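Local coordinates for D-alanyl transferase DltD (Enterococcus faecium TX0133A04, PDB 6PFX), which probably takes part in the D-alanylation of lipoteichoic acid in the cell wall of this Gram-positive bacterium, at residues F291-V296 / I330-N335. Numbering follows the deposited sequence.
Sequences FIIPPV and IADFVN
Phe291 O accepts a hydrogen bond from Ala331 N at 2.7 Å, nearly straight at the hydrogen (169°). The same oxygen also receives a CA-H...O contact from Ile330. Two more backbone bonds follow, Ile293 N to Ala331 O at 2.9 Å and Phe333 N to Ile293 O. The last is the most bent of the three, and it falls where 330-332 has ended as a strand. Strands 288-293 and 330-332 are neighbours in the five-stranded parallel sheet, consistent with the SGNH-hydrolase clan to which the DltD family belongs, and 330-332 is one of its two outermost strands. The chain between them is largely helical, and helix 308-323 packs under the face that carries Phe291, Ile293 and Ile330. On this face Ile293 reaches two ways. Its CD1 meets Ile330 CG2 at 4.0 Å. With chi1 at -53° its CG2 stands anti to the backbone N, which puts it 3.6 Å from Val334 CG2. Asp332 sits on the same face and closes an Asx turn: its OD1 accepts from Val334 N at 3.0 Å. Its other oxygen, OD2, forms a salt bridge with Lys319 of helix 308-323, so both carboxylate oxygens are held. On the other face, Ile292 CG1 touches the methyl of Ala331. Ile292 CG2 meets the CD2 and CE2 side of the Phe333 ring obliquely, 3.9 Å from CD2. Helix 351-365 packs on all three residues, and Phe342 meets Phe333 edge-to-face. Past the strands, the Pro295 ring lies beside the Phe333 side chain and points the same way, with CD 3.9 Å from Phe333 CB. Pro295 CB also sits 3.3 Å from Phe333 O. Beyond the proline a water joins the two segments, accepting from Val296 N and donating to Val334 O.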
loop_
_atom_site.group_PDB
_atom_site.type_symbol
_atom_site.label_atom_id
_atom_site.label_comp_id
_atom_site.label_asym_id
_atom_site.label_seq_id
_atom_site.Cartn_x
_atom_site.Cartn_y
_atom_site.Cartn_z
ATOM N N PHE A 291 -1.539 0.318 10.243
ATOM C CA PHE A 291 -2.409 0.407 9.078
ATOM C C PHE A 291 -3.192 1.711 9.146
ATOM O O PHE A 291 -3.625 2.125 10.223
ATOM C CB PHE A 291 -3.388 -0.772 9.020
ATOM C CG PHE A 291 -2.713 -2.105 8.816
ATOM C CD1 PHE A 291 -2.405 -2.547 7.542
ATOM C CD2 PHE A 291 -2.387 -2.912 9.898
ATOM C CE1 PHE A 291 -1.774 -3.772 7.337
ATOM C CE2 PHE A 291 -1.745 -4.144 9.704
ATOM C CZ PHE A 291 -1.450 -4.571 8.421
ATOM N N ILE A 292 -3.338 2.367 7.995
ATOM C CA ILE A 292 -4.078 3.626 7.858
ATOM C C ILE A 292 -5.179 3.411 6.828
ATOM O O ILE A 292 -4.907 2.937 5.717
ATOM C CB ILE A 292 -3.138 4.785 7.448
ATOM C CG1 ILE A 292 -2.020 4.916 8.490
ATOM C CG2 ILE A 292 -3.927 6.096 7.250
ATOM C CD1 ILE A 292 -0.868 5.833 8.111
ATOM N N ILE A 293 -6.412 3.776 7.193
ATOM C CA ILE A 293 -7.575 3.657 6.318
ATOM C C ILE A 293 -8.100 5.062 6.063
ATOM O O ILE A 293 -8.650 5.688 6.983
ATOM C CB ILE A 293 -8.695 2.837 6.960
ATOM C CG1 ILE A 293 -8.171 1.490 7.447
ATOM C CG2 ILE A 293 -9.776 2.607 5.916
ATOM C CD1 ILE A 293 -9.192 0.626 8.185
ATOM N N PRO A 294 -7.920 5.604 4.866
ATOM C CA PRO A 294 -8.365 6.970 4.590
ATOM C C PRO A 294 -9.847 7.011 4.287
ATOM O O PRO A 294 -10.437 6.009 3.858
ATOM C CB PRO A 294 -7.577 7.345 3.327
ATOM C CG PRO A 294 -7.474 6.008 2.605
ATOM C CD PRO A 294 -7.167 5.034 3.735
ATOM N N PRO A 295 -10.459 8.170 4.441
ATOM C CA PRO A 295 -11.851 8.363 4.042
ATOM C C PRO A 295 -11.938 8.709 2.561
ATOM O O PRO A 295 -10.948 8.789 1.848
ATOM C CB PRO A 295 -12.249 9.589 4.855
ATOM C CG PRO A 295 -10.975 10.404 4.861
ATOM C CD PRO A 295 -9.862 9.392 5.010
ATOM N N VAL A 296 -13.170 8.928 2.108
ATOM C CA VAL A 296 -13.439 9.597 0.842
ATOM C C VAL A 296 -14.087 10.927 1.178
ATOM O O VAL A 296 -14.985 10.979 2.025
ATOM C CB VAL A 296 -14.351 8.766 -0.073
ATOM C CG1 VAL A 296 -14.711 9.589 -1.299
ATOM C CG2 VAL A 296 -13.660 7.488 -0.455
ATOM N N ILE A 330 -4.172 0.426 14.162
ATOM C CA ILE A 330 -4.933 0.833 12.991
ATOM C C ILE A 330 -5.367 2.270 13.212
ATOM O O ILE A 330 -5.990 2.585 14.232
ATOM C CB ILE A 330 -6.180 -0.048 12.777
ATOM C CG1 ILE A 330 -5.812 -1.525 12.648
ATOM C CG2 ILE A 330 -6.952 0.415 11.526
ATOM C CD1 ILE A 330 -6.995 -2.453 12.659
ATOM N N ALA A 331 -5.045 3.128 12.262
ATOM C CA ALA A 331 -5.543 4.500 12.225
ATOM C C ALA A 331 -6.679 4.514 11.213
ATOM O O ALA A 331 -6.447 4.625 10.007
ATOM C CB ALA A 331 -4.440 5.462 11.808
ATOM N N ASP A 332 -7.903 4.420 11.702
ATOM C CA ASP A 332 -9.091 4.374 10.855
ATOM C C ASP A 332 -9.639 5.790 10.755
ATOM O O ASP A 332 -10.182 6.322 11.729
ATOM C CB ASP A 332 -10.116 3.426 11.474
ATOM C CG ASP A 332 -11.436 3.400 10.724
ATOM O OD1 ASP A 332 -11.588 4.094 9.699
ATOM O OD2 ASP A 332 -12.336 2.663 11.170
ATOM N N PHE A 333 -9.467 6.411 9.587
ATOM C CA PHE A 333 -9.908 7.781 9.351
ATOM C C PHE A 333 -11.177 7.866 8.492
ATOM O O PHE A 333 -11.503 8.945 7.990
ATOM C CB PHE A 333 -8.778 8.594 8.704
ATOM C CG PHE A 333 -7.557 8.785 9.570
ATOM C CD1 PHE A 333 -7.665 9.188 10.886
ATOM C CD2 PHE A 333 -6.297 8.599 9.036
ATOM C CE1 PHE A 333 -6.529 9.373 11.658
ATOM C CE2 PHE A 333 -5.174 8.800 9.795
ATOM C CZ PHE A 333 -5.290 9.181 11.100
ATOM N N VAL A 334 -11.910 6.764 8.328
ATOM C CA VAL A 334 -13.118 6.793 7.503
ATOM C C VAL A 334 -14.078 7.860 8.000
ATOM O O VAL A 334 -14.786 8.497 7.207
ATOM C CB VAL A 334 -13.763 5.397 7.483
ATOM C CG1 VAL A 334 -15.122 5.390 6.795
ATOM C CG2 VAL A 334 -12.799 4.422 6.807
ATOM N N ASN A 335 -14.121 8.075 9.311
ATOM C CA ASN A 335 -15.028 9.068 9.873
ATOM C C ASN A 335 -14.530 10.507 9.719
ATOM O O ASN A 335 -15.189 11.429 10.222
ATOM C CB ASN A 335 -15.348 8.771 11.344
ATOM C CG ASN A 335 -14.197 9.092 12.290
ATOM O OD1 ASN A 335 -13.119 9.540 11.882
ATOM N ND2 ASN A 335 -14.435 8.870 13.581
HETATM O O HOH W 1 -15.037 7.986 4.312
#